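Local coordinates for reticulocyte-binding protein 2a (Plasmodium vivax, PDB 4Z8N) that probably binds a receptor on the red-cell surface through this helical erythrocyte-binding domain during parasite invasion, at residues A[174-188]-A[205-219]. Numbering follows the deposited sequence.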
ATOM      1  N   LEU A 174      -0.338  -9.551  12.058  1.00 35.43           N
ATOM      2  CA  LEU A 174       0.837  -8.685  11.968  1.00 33.60           C
ATOM      3  C   LEU A 174       1.470  -8.445  13.333  1.00 31.95           C
ATOM      4  O   LEU A 174       2.687  -8.550  13.487  1.00 35.98           O
ATOM      5  CB  LEU A 174       0.471  -7.344  11.328  1.00 34.50           C
ATOM      6  CG  LEU A 174       0.048  -7.373   9.860  1.00 37.40           C
ATOM      7  CD1 LEU A 174      -0.237  -5.965   9.350  1.00 37.98           C
ATOM      8  CD2 LEU A 174       1.110  -8.048   9.015  1.00 36.56           C
ATOM      9  N   SER A 175       0.633  -8.131  14.316  1.00 31.96           N
ATOM     10  CA  SER A 175       1.092  -7.842  15.669  1.00 34.75           C
ATOM     11  C   SER A 175       1.740  -9.061  16.328  1.00 38.35           C
ATOM     12  O   SER A 175       2.765  -8.947  17.002  1.00 33.24           O
ATOM     13  CB  SER A 175      -0.078  -7.346  16.519  1.00 37.02           C
ATOM     14  OG  SER A 175       0.290  -7.215  17.881  1.00 40.58           O
ATOM     15  N   THR A 176       1.137 -10.227  16.126  1.00 35.34           N
ATOM     16  CA  THR A 176       1.623 -11.451  16.748  1.00 38.75           C
ATOM     17  C   THR A 176       2.907 -11.936  16.074  1.00 36.38           C
ATOM     18  O   THR A 176       3.840 -12.385  16.743  1.00 33.26           O
ATOM     19  CB  THR A 176       0.551 -12.556  16.704  1.00 40.24           C
ATOM     20  OG1 THR A 176      -0.612 -12.110  17.409  1.00 44.67           O
ATOM     21  CG2 THR A 176       1.052 -13.820  17.360  1.00 39.33           C
ATOM     22  N   LEU A 177       2.957 -11.828  14.753  1.00 35.77           N
ATOM     23  CA  LEU A 177       4.154 -12.210  14.015  1.00 35.99           C
ATOM     24  C   LEU A 177       5.304 -11.257  14.323  1.00 35.56           C
ATOM     25  O   LEU A 177       6.450 -11.683  14.468  1.00 34.66           O
ATOM     26  CB  LEU A 177       3.879 -12.242  12.512  1.00 39.96           C
ATOM     27  CG  LEU A 177       5.006 -12.818  11.652  1.00 45.36           C
ATOM     28  CD1 LEU A 177       5.318 -14.245  12.079  1.00 43.61           C
ATOM     29  CD2 LEU A 177       4.642 -12.763  10.177  1.00 47.27           C
ATOM     30  N   LYS A 178       4.994  -9.967  14.424  1.00 31.20           N
ATOM     31  CA  LYS A 178       5.998  -8.966  14.775  1.00 32.26           C
ATOM     32  C   LYS A 178       6.678  -9.304  16.094  1.00 30.80           C
ATOM     33  O   LYS A 178       7.900  -9.231  16.208  1.00 31.45           O
ATOM     34  CB  LYS A 178       5.366  -7.578  14.854  1.00 34.87           C
ATOM     35  CG  LYS A 178       6.336  -6.456  15.181  1.00 34.70           C
ATOM     36  CD  LYS A 178       5.597  -5.128  15.235  1.00 39.27           C
ATOM     37  CE  LYS A 178       6.545  -3.964  15.434  1.00 46.40           C
ATOM     38  NZ  LYS A 178       5.808  -2.671  15.461  1.00 52.07           N
ATOM     39  N   ALA A 179       5.876  -9.684  17.085  1.00 31.47           N
ATOM     40  CA  ALA A 179       6.397 -10.030  18.399  1.00 33.54           C
ATOM     41  C   ALA A 179       7.359 -11.215  18.328  1.00 30.16           C
ATOM     42  O   ALA A 179       8.416 -11.194  18.952  1.00 33.77           O
ATOM     43  CB  ALA A 179       5.252 -10.331  19.359  1.00 33.99           C
ATOM     44  N   SER A 180       6.998 -12.243  17.562  1.00 31.38           N
ATOM     45  CA  SER A 180       7.850 -13.424  17.438  1.00 34.28           C
ATOM     46  C   SER A 180       9.146 -13.085  16.701  1.00 31.71           C
ATOM     47  O   SER A 180      10.201 -13.656  16.988  1.00 30.24           O
ATOM     48  CB  SER A 180       7.112 -14.566  16.727  1.00 36.18           C
ATOM     49  OG  SER A 180       6.748 -14.211  15.406  1.00 41.09           O
ATOM     50  N   LEU A 181       9.067 -12.146  15.763  1.00 29.85           N
ATOM     51  CA  LEU A 181      10.251 -11.684  15.046  1.00 30.41           C
ATOM     52  C   LEU A 181      11.172 -10.892  15.967  1.00 34.32           C
ATOM     53  O   LEU A 181      12.392 -10.977  15.855  1.00 32.50           O
ATOM     54  CB  LEU A 181       9.855 -10.829  13.843  1.00 29.25           C
ATOM     55  CG  LEU A 181       9.211 -11.571  12.668  1.00 33.74           C
ATOM     56  CD1 LEU A 181       8.730 -10.582  11.623  1.00 30.13           C
ATOM     57  CD2 LEU A 181      10.183 -12.578  12.054  1.00 34.20           C
ATOM     58  N   GLN A 182      10.583 -10.124  16.878  1.00 31.64           N
ATOM     59  CA  GLN A 182      11.370  -9.338  17.819  1.00 29.44           C
ATOM     60  C   GLN A 182      12.072 -10.260  18.815  1.00 31.96           C
ATOM     61  O   GLN A 182      13.184  -9.977  19.264  1.00 29.84           O
ATOM     62  CB  GLN A 182      10.484  -8.319  18.539  1.00 35.18           C
ATOM     63  CG  GLN A 182      10.010  -7.190  17.626  1.00 36.27           C
ATOM     64  CD  GLN A 182       8.981  -6.287  18.281  1.00 40.63           C
ATOM     65  OE1 GLN A 182       8.189  -6.725  19.117  1.00 40.54           O
ATOM     66  NE2 GLN A 182       8.992  -5.012  17.906  1.00 41.51           N
ATOM     67  N   LEU A 183      11.412 -11.362  19.152  1.00 29.88           N
ATOM     68  CA  LEU A 183      12.025 -12.404  19.963  1.00 32.37           C
ATOM     69  C   LEU A 183      13.185 -13.036  19.203  1.00 32.60           C
ATOM     70  O   LEU A 183      14.254 -13.266  19.767  1.00 30.77           O
ATOM     71  CB  LEU A 183      10.994 -13.467  20.346  1.00 27.76           C
ATOM     72  CG  LEU A 183      11.527 -14.791  20.897  1.00 30.00           C
ATOM     73  CD1 LEU A 183      12.253 -14.582  22.219  1.00 30.46           C
ATOM     74  CD2 LEU A 183      10.391 -15.795  21.060  1.00 27.00           C
ATOM     75  N   GLY A 184      12.962 -13.313  17.921  1.00 28.49           N
ATOM     76  CA  GLY A 184      13.993 -13.859  17.055  1.00 25.16           C
ATOM     77  C   GLY A 184      15.226 -12.972  16.985  1.00 30.04           C
ATOM     78  O   GLY A 184      16.353 -13.466  17.022  1.00 33.85           O
ATOM     79  N   VAL A 185      15.011 -11.661  16.887  1.00 29.57           N
ATOM     80  CA  VAL A 185      16.111 -10.693  16.834  1.00 29.83           C
ATOM     81  C   VAL A 185      16.932 -10.731  18.113  1.00 33.19           C
ATOM     82  O   VAL A 185      18.158 -10.812  18.072  1.00 36.13           O
ATOM     83  CB  VAL A 185      15.593  -9.260  16.577  1.00 36.45           C
ATOM     84  CG1 VAL A 185      16.711  -8.249  16.749  1.00 37.27           C
ATOM     85  CG2 VAL A 185      14.982  -9.149  15.173  1.00 32.80           C
ATOM     86  N   THR A 186      16.243 -10.692  19.246  1.00 28.38           N
ATOM     87  CA  THR A 186      16.891 -10.760  20.546  1.00 33.18           C
ATOM     88  C   THR A 186      17.677 -12.058  20.701  1.00 34.76           C
ATOM     89  O   THR A 186      18.811 -12.058  21.176  1.00 34.53           O
ATOM     90  CB  THR A 186      15.859 -10.647  21.678  1.00 37.56           C
ATOM     91  OG1 THR A 186      15.215  -9.369  21.608  1.00 41.25           O
ATOM     92  CG2 THR A 186      16.532 -10.806  23.031  1.00 34.86           C
ATOM     93  N   LEU A 187      17.066 -13.162  20.288  1.00 38.36           N
ATOM     94  CA  LEU A 187      17.716 -14.465  20.322  1.00 40.74           C
ATOM     95  C   LEU A 187      19.012 -14.479  19.507  1.00 40.41           C
ATOM     96  O   LEU A 187      20.028 -15.018  19.951  1.00 36.76           O
ATOM     97  CB  LEU A 187      16.759 -15.540  19.807  1.00 39.01           C
ATOM     98  CG  LEU A 187      17.332 -16.948  19.653  1.00 47.37           C
ATOM     99  CD1 LEU A 187      17.727 -17.522  21.006  1.00 49.07           C
ATOM    100  CD2 LEU A 187      16.336 -17.853  18.948  1.00 48.98           C
ATOM    101  N   MET A 188      18.976 -13.876  18.321  1.00 34.88           N
ATOM    102  CA  MET A 188      20.141 -13.851  17.439  1.00 38.97           C
ATOM    103  C   MET A 188      21.271 -12.986  18.001  1.00 40.94           C
ATOM    104  O   MET A 188      22.441 -13.211  17.688  1.00 46.07           O
ATOM    105  CB  MET A 188      19.750 -13.364  16.042  1.00 36.63           C
ATOM    106  CG  MET A 188      18.901 -14.352  15.255  1.00 36.55           C
ATOM    107  SD  MET A 188      19.643 -15.995  15.111  1.00 40.39           S
ATOM    108  CE  MET A 188      21.113 -15.627  14.154  1.00 45.46           C
ATOM    109  N   ASN A 205      19.258 -12.834  10.174  1.00 39.07           N
ATOM    110  CA  ASN A 205      19.378 -11.405  10.379  1.00 45.58           C
ATOM    111  C   ASN A 205      18.801 -10.510   9.287  1.00 44.76           C
ATOM    112  O   ASN A 205      18.073  -9.583   9.602  1.00 47.14           O
ATOM    113  CB  ASN A 205      20.861 -11.177  10.559  1.00 58.81           C
ATOM    114  CG  ASN A 205      21.280 -11.257  11.999  1.00 73.82           C
ATOM    115  OD1 ASN A 205      21.306 -10.221  12.641  1.00 79.12           O
ATOM    116  ND2 ASN A 205      21.247 -12.493  12.590  1.00 80.93           N
ATOM    117  N   PHE A 206      19.090 -10.792   8.018  1.00 36.37           N
ATOM    118  CA  PHE A 206      18.483 -10.042   6.910  1.00 37.73           C
ATOM    119  C   PHE A 206      16.982 -10.321   6.715  1.00 39.77           C
ATOM    120  O   PHE A 206      16.180  -9.402   6.500  1.00 39.31           O
ATOM    121  CB  PHE A 206      19.226 -10.356   5.617  1.00 35.90           C
ATOM    122  CG  PHE A 206      18.553  -9.835   4.384  1.00 40.18           C
ATOM    123  CD1 PHE A 206      18.605  -8.488   4.071  1.00 38.90           C
ATOM    124  CD2 PHE A 206      17.888 -10.695   3.526  1.00 37.96           C
ATOM    125  CE1 PHE A 206      18.002  -8.007   2.936  1.00 41.54           C
ATOM    126  CE2 PHE A 206      17.283 -10.220   2.388  1.00 39.77           C
ATOM    127  CZ  PHE A 206      17.338  -8.874   2.091  1.00 44.25           C
ATOM    128  N   LEU A 207      16.623 -11.601   6.764  1.00 41.56           N
ATOM    129  CA  LEU A 207      15.242 -12.040   6.572  1.00 39.49           C
ATOM    130  C   LEU A 207      14.308 -11.564   7.692  1.00 40.31           C
ATOM    131  O   LEU A 207      13.218 -11.073   7.414  1.00 37.21           O
ATOM    132  CB  LEU A 207      15.189 -13.562   6.458  1.00 45.62           C
ATOM    133  CG  LEU A 207      13.854 -14.156   6.020  1.00 50.44           C
ATOM    134  CD1 LEU A 207      13.300 -13.416   4.818  1.00 48.18           C
ATOM    135  CD2 LEU A 207      14.042 -15.611   5.696  1.00 53.79           C
ATOM    136  N   GLN A 208      14.800 -11.557   8.928  1.00 38.92           N
ATOM    137  CA  GLN A 208      14.099 -10.975  10.064  1.00 42.06           C
ATOM    138  C   GLN A 208      13.872  -9.496   9.859  1.00 44.11           C
ATOM    139  O   GLN A 208      12.831  -8.994  10.166  1.00 34.77           O
ATOM    140  CB  GLN A 208      14.829 -11.175  11.394  1.00 35.61           C
ATOM    141  CG  GLN A 208      14.711 -12.545  12.005  1.00 57.00           C
ATOM    142  CD  GLN A 208      15.625 -12.787  13.187  1.00 60.04           C
ATOM    143  OE1 GLN A 208      15.537 -13.793  13.821  1.00 70.13           O
ATOM    144  NE2 GLN A 208      16.497 -11.874  13.463  1.00 62.10           N
ATOM    145  N   GLU A 209      14.869  -8.798   9.352  1.00 47.44           N
ATOM    146  CA  GLU A 209      14.704  -7.352   9.176  1.00 50.33           C
ATOM    147  C   GLU A 209      13.700  -6.997   8.079  1.00 46.42           C
ATOM    148  O   GLU A 209      12.895  -6.079   8.246  1.00 47.55           O
ATOM    149  CB  GLU A 209      16.042  -6.679   8.871  1.00 62.99           C
ATOM    150  CG  GLU A 209      16.010  -5.142   8.932  1.00 76.00           C
ATOM    151  CD  GLU A 209      17.397  -4.540   9.089  1.00 90.97           C
ATOM    152  OE1 GLU A 209      18.346  -5.322   9.309  1.00 94.90           O
ATOM    153  OE2 GLU A 209      17.545  -3.300   8.991  1.00 97.34           O
ATOM    154  N   GLU A 210      13.746  -7.704   6.954  1.00 35.93           N
ATOM    155  CA  GLU A 210      12.829  -7.386   5.867  1.00 43.31           C
ATOM    156  C   GLU A 210      11.414  -7.857   6.203  1.00 37.26           C
ATOM    157  O   GLU A 210      10.442  -7.295   5.710  1.00 38.30           O
ATOM    158  CB  GLU A 210      13.322  -7.976   4.534  1.00 46.73           C
ATOM    159  CG  GLU A 210      13.356  -9.489   4.431  1.00 48.68           C
ATOM    160  CD  GLU A 210      13.800  -9.960   3.047  1.00 48.68           C
ATOM    161  OE1 GLU A 210      13.619  -9.209   2.064  1.00 48.00           O
ATOM    162  OE2 GLU A 210      14.337 -11.082   2.939  1.00 48.02           O
ATOM    163  N   MET A 211      11.290  -8.861   7.065  1.00 37.67           N
ATOM    164  CA  MET A 211       9.965  -9.267   7.524  1.00 35.84           C
ATOM    165  C   MET A 211       9.366  -8.200   8.434  1.00 34.50           C
ATOM    166  O   MET A 211       8.166  -7.929   8.372  1.00 34.78           O
ATOM    167  CB  MET A 211      10.018 -10.616   8.238  1.00 34.61           C
ATOM    168  CG  MET A 211      10.101 -11.790   7.280  1.00 34.50           C
ATOM    169  SD  MET A 211      10.031 -13.397   8.086  1.00 37.66           S
ATOM    170  CE  MET A 211       8.305 -13.467   8.568  1.00 46.04           C
ATOM    171  N   LEU A 212      10.205  -7.586   9.265  1.00 36.00           N
ATOM    172  CA  LEU A 212       9.770  -6.476  10.104  1.00 37.55           C
ATOM    173  C   LEU A 212       9.414  -5.261   9.243  1.00 41.13           C
ATOM    174  O   LEU A 212       8.462  -4.538   9.544  1.00 39.90           O
ATOM    175  CB  LEU A 212      10.848  -6.114  11.132  1.00 31.05           C
ATOM    176  CG  LEU A 212      11.041  -7.103  12.291  1.00 32.22           C
ATOM    177  CD1 LEU A 212      12.255  -6.734  13.132  1.00 35.15           C
ATOM    178  CD2 LEU A 212       9.798  -7.173  13.164  1.00 32.19           C
ATOM    179  N   ASP A 213      10.169  -5.050   8.167  1.00 42.74           N
ATOM    180  CA  ASP A 213       9.902  -3.949   7.237  1.00 45.59           C
ATOM    181  C   ASP A 213       8.573  -4.128   6.516  1.00 41.34           C
ATOM    182  O   ASP A 213       7.828  -3.168   6.317  1.00 44.42           O
ATOM    183  CB  ASP A 213      11.025  -3.825   6.207  1.00 49.06           C
ATOM    184  CG  ASP A 213      12.297  -3.262   6.797  1.00 53.24           C
ATOM    185  OD1 ASP A 213      12.210  -2.508   7.790  1.00 57.70           O
ATOM    186  OD2 ASP A 213      13.383  -3.573   6.267  1.00 56.09           O
ATOM    187  N   ILE A 214       8.295  -5.361   6.108  1.00 39.42           N
ATOM    188  CA  ILE A 214       7.021  -5.699   5.486  1.00 42.23           C
ATOM    189  C   ILE A 214       5.870  -5.434   6.457  1.00 40.76           C
ATOM    190  O   ILE A 214       4.830  -4.901   6.069  1.00 36.90           O
ATOM    191  CB  ILE A 214       6.995  -7.174   5.031  1.00 41.12           C
ATOM    192  CG1 ILE A 214       7.962  -7.391   3.867  1.00 47.26           C
ATOM    193  CG2 ILE A 214       5.598  -7.587   4.619  1.00 35.45           C
ATOM    194  CD1 ILE A 214       8.071  -8.838   3.427  1.00 47.89           C
ATOM    195  N   ILE A 215       6.064  -5.799   7.720  1.00 38.28           N
ATOM    196  CA  ILE A 215       5.049  -5.562   8.747  1.00 37.04           C
ATOM    197  C   ILE A 215       4.805  -4.065   8.938  1.00 36.38           C
ATOM    198  O   ILE A 215       3.659  -3.631   9.073  1.00 33.91           O
ATOM    199  CB  ILE A 215       5.445  -6.215  10.089  1.00 36.19           C
ATOM    200  CG1 ILE A 215       5.356  -7.737   9.967  1.00 38.53           C
ATOM    201  CG2 ILE A 215       4.546  -5.734  11.224  1.00 33.25           C
ATOM    202  CD1 ILE A 215       5.686  -8.477  11.235  1.00 38.48           C
ATOM    203  N   THR A 216       5.880  -3.280   8.925  1.00 33.51           N
ATOM    204  CA  THR A 216       5.768  -1.826   9.023  1.00 35.24           C
ATOM    205  C   THR A 216       4.899  -1.256   7.898  1.00 34.86           C
ATOM    206  O   THR A 216       4.017  -0.435   8.143  1.00 36.98           O
ATOM    207  CB  THR A 216       7.152  -1.155   8.996  1.00 36.01           C
ATOM    208  OG1 THR A 216       7.896  -1.556  10.153  1.00 43.68           O
ATOM    209  CG2 THR A 216       7.017   0.358   9.001  1.00 39.99           C
ATOM    210  N   ILE A 217       5.146  -1.703   6.669  1.00 32.83           N
ATOM    211  CA  ILE A 217       4.312  -1.319   5.531  1.00 36.60           C
ATOM    212  C   ILE A 217       2.873  -1.804   5.719  1.00 31.41           C
ATOM    213  O   ILE A 217       1.917  -1.070   5.464  1.00 29.38           O
ATOM    214  CB  ILE A 217       4.868  -1.887   4.209  1.00 43.23           C
ATOM    215  CG1 ILE A 217       6.265  -1.332   3.935  1.00 51.72           C
ATOM    216  CG2 ILE A 217       3.942  -1.555   3.051  1.00 47.08           C
ATOM    217  CD1 ILE A 217       6.947  -1.967   2.739  1.00 52.40           C
ATOM    218  N   GLY A 218       2.729  -3.046   6.172  1.00 30.71           N
ATOM    219  CA  GLY A 218       1.423  -3.628   6.419  1.00 35.74           C
ATOM    220  C   GLY A 218       0.633  -2.882   7.477  1.00 35.12           C
ATOM    221  O   GLY A 218      -0.586  -2.750   7.376  1.00 38.42           O
ATOM    222  N   GLU A 219       1.329  -2.391   8.498  1.00 32.74           N
ATOM    223  CA  GLU A 219       0.695  -1.602   9.550  1.00 37.19           C
ATOM    224  C   GLU A 219       0.238  -0.247   9.018  1.00 33.75           C
ATOM    225  O   GLU A 219      -0.786   0.284   9.446  1.00 32.72           O
ATOM    226  CB  GLU A 219       1.648  -1.402  10.729  1.00 42.33           C
ATOM    227  CG  GLU A 219       1.916  -2.649  11.548  1.00 44.85           C
ATOM    228  CD  GLU A 219       3.006  -2.434  12.582  1.00 46.79           C
ATOM    229  OE1 GLU A 219       3.773  -1.458  12.445  1.00 49.85           O
ATOM    230  OE2 GLU A 219       3.096  -3.239  13.529  1.00 50.69           O
TER
HETATM  231  O   HOH W   1       6.237  -1.532  12.906  1.00 44.10           O
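With CG1 lying opposite its own carbonyl carbon (chi1 -70°) and the chain extended, Ile215 pushes CD1 between Leu174, Leu177, Lys178 and Leu181, a knob in a hole, where it comes 3.6 Å from Lys178 CA. Lys178 is stretched out fully, CG anti to the backbone N (chi1 -179°), and its methylenes run past Ile215 and Leu212 before NZ arrives at Glu219. Leu181 reaches in from the facing helix: its CD1 lies 3.6 Å from Met211 CB and also touches Ile215 CD1, while its CB meets Leu212 CD2. Leu174 CD1 rests on bare backbone, 3.7 Å from Gly218 C. Toward the other end, the side chain of Gln208 packs against the backbone of Gly184 and against Val185, and Met188 CE touches Asn205 ND2, which is hydrogen-bonded to Ile201 O. Helices 168-194 and 199-237 form an antiparallel hairpin within the Rh5 coiled-coil family region; the axes of 174-188 and 205-219 approach to 10.1 Å, at 152° between their N-to-C directions. Met211 also touches Lys280 of helix 246-297. The ion pair is loose, with Lys178 NZ 3.4 Å from Glu219 OE2 in a weak hydrogen bond, but a water accepts from NZ and donates to Glu219 OE1. Apolar interlocking therefore carries most of this contact, and the partly hydrated charge pair borders it.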